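Local atomic coordinates of kirola (Actinidia deliciosa, PDB entry 4IH0), a protein that belongs to the major latex protein branch of the Bet v 1 family, is a kiwifruit allergen, and probably binds small hydrophobic ligands in an internal cavity. Residues V37-V42 and I138-D143. Numbering follows the deposited sequence.
Sequences VNIQGV and IEITKD
In the Bet v 1 fold a long C-terminal helix lies across a curved antiparallel sheet, and here Asn38 and Ile39, where the edge strand 39-46 begins, meet Ile140 on that helix, 131-145. One methyl here meets both a polar and an apolar neighbour. Ile140 CD1 lies 3.3 Å from Asn38 OD1 and 3.5 Å from Asn38 CB, the two side chains sliding past one another in opposite directions. On its strand side the same methyl lies 4.0 Å from Ile39 CG1, in a dispersion contact between side chains that cross at nearly a right angle. The reach of Ile140 comes from its torsions: CG1 stands beside the backbone N (chi1 -67°), and a bent chi2 of -46° carries CD1 over to Asn38.

The amide of Asn38 lies near two helix carboxylates, Glu139 and Asp143. Glu139 crosses it at about a right angle, though amide and carboxylate planes stay within 26°; its OE1 lies 3.8 Å from both Asn38 ND2 and Asn38 OD1, too far for a hydrogen bond. The hydroxyl of Ser35, in the loop after the short helix 30-34, is hydrogen-bonded to Asp143 OD2 and only weakly to Asn38 OD1, the two oxygens probably competing for one proton. A water adds a second bridge: it accepts from Asn38 N at 3.3 Å and donates weakly to Asp143 OD2, also at 3.3 Å.

This is where the two short helices that support the long one in Bet v 1 relatives give way to the sheet. Ile39 also packs on Ile31 of helix 30-34 and Tyr60 of strand 55-62, while at the very next residues a classic beta bulge fits Gln40 and Gly41 opposite Lys59 alone, without breaking the pairing.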
# COMPACT_ATOMS: atom_id res chain seq x y z
N VAL A 37 12.17 4.73 -7.92
CA VAL A 37 13.17 3.81 -7.32
C VAL A 37 12.52 2.63 -6.62
O VAL A 37 13.07 1.52 -6.61
CB VAL A 37 14.08 4.54 -6.30
CG1 VAL A 37 14.70 3.56 -5.31
CG2 VAL A 37 15.19 5.27 -7.03
N ASN A 38 11.36 2.86 -6.00
CA ASN A 38 10.70 1.88 -5.18
C ASN A 38 9.72 1.05 -6.06
O ASN A 38 9.64 -0.12 -5.90
CB ASN A 38 9.90 2.55 -4.08
CG ASN A 38 10.75 3.09 -2.93
OD1 ASN A 38 10.36 4.08 -2.31
ND2 ASN A 38 11.87 2.48 -2.63
N ILE A 39 9.03 1.71 -6.96
CA ILE A 39 7.89 1.08 -7.69
C ILE A 39 8.20 1.12 -9.17
O ILE A 39 8.31 2.21 -9.80
CB ILE A 39 6.52 1.76 -7.38
CG1 ILE A 39 6.17 1.72 -5.89
CG2 ILE A 39 5.40 1.05 -8.18
CD1 ILE A 39 5.53 0.47 -5.37
N GLN A 40 8.30 -0.06 -9.76
CA GLN A 40 8.63 -0.21 -11.17
C GLN A 40 7.44 -0.32 -12.06
O GLN A 40 7.53 -0.05 -13.23
CB GLN A 40 9.55 -1.40 -11.40
CG GLN A 40 10.98 -1.14 -10.95
CD GLN A 40 11.16 -1.15 -9.46
OE1 GLN A 40 10.93 -2.16 -8.83
NE2 GLN A 40 11.60 -0.01 -8.87
N GLY A 41 6.33 -0.81 -11.54
CA GLY A 41 5.19 -1.06 -12.37
C GLY A 41 3.99 -1.22 -11.47
O GLY A 41 4.07 -1.83 -10.39
N VAL A 42 2.88 -0.67 -11.93
CA VAL A 42 1.54 -0.92 -11.32
C VAL A 42 0.57 -1.19 -12.47
O VAL A 42 0.30 -0.30 -13.31
CB VAL A 42 1.05 0.30 -10.58
CG1 VAL A 42 -0.34 0.05 -9.97
CG2 VAL A 42 2.04 0.68 -9.49
N ILE A 138 5.98 4.42 3.99
CA ILE A 138 6.28 5.78 4.48
C ILE A 138 7.09 6.56 3.40
O ILE A 138 6.80 7.72 3.09
CB ILE A 138 7.02 5.79 5.86
CG1 ILE A 138 6.11 5.24 6.96
CG2 ILE A 138 7.50 7.20 6.20
CD1 ILE A 138 6.88 4.80 8.20
N GLU A 139 8.08 5.87 2.82
CA GLU A 139 8.88 6.44 1.73
C GLU A 139 8.03 6.83 0.55
O GLU A 139 8.15 7.95 0.00
CB GLU A 139 9.98 5.45 1.31
CG GLU A 139 10.99 5.14 2.39
CD GLU A 139 11.71 3.81 2.22
OE1 GLU A 139 11.65 3.19 1.11
OE2 GLU A 139 12.39 3.40 3.22
N ILE A 140 7.10 5.94 0.15
CA ILE A 140 6.20 6.23 -0.95
C ILE A 140 5.34 7.44 -0.63
O ILE A 140 5.13 8.34 -1.49
CB ILE A 140 5.29 5.02 -1.28
CG1 ILE A 140 6.10 3.83 -1.85
CG2 ILE A 140 4.11 5.45 -2.16
CD1 ILE A 140 7.09 4.19 -2.90
N THR A 141 4.83 7.49 0.60
CA THR A 141 4.09 8.64 1.04
C THR A 141 4.88 9.99 0.91
O THR A 141 4.36 11.01 0.43
CB THR A 141 3.64 8.46 2.49
OG1 THR A 141 2.88 7.26 2.60
CG2 THR A 141 2.77 9.60 2.95
N LYS A 142 6.14 9.99 1.37
CA LYS A 142 6.97 11.19 1.28
C LYS A 142 7.28 11.55 -0.17
O LYS A 142 7.37 12.74 -0.52
CB LYS A 142 8.23 10.98 2.12
CG LYS A 142 7.91 10.94 3.60
CD LYS A 142 9.08 10.53 4.43
CE LYS A 142 8.74 10.63 5.91
NZ LYS A 142 8.76 12.00 6.53
N ASP A 143 7.41 10.54 -1.01
CA ASP A 143 7.66 10.76 -2.44
C ASP A 143 6.46 11.41 -3.10
O ASP A 143 6.63 12.32 -3.92
CB ASP A 143 8.02 9.48 -3.13
CG ASP A 143 9.44 9.02 -2.80
OD1 ASP A 143 10.23 9.84 -2.27
OD2 ASP A 143 9.74 7.83 -3.05
O HOH W 1 11.39 6.06 -5.32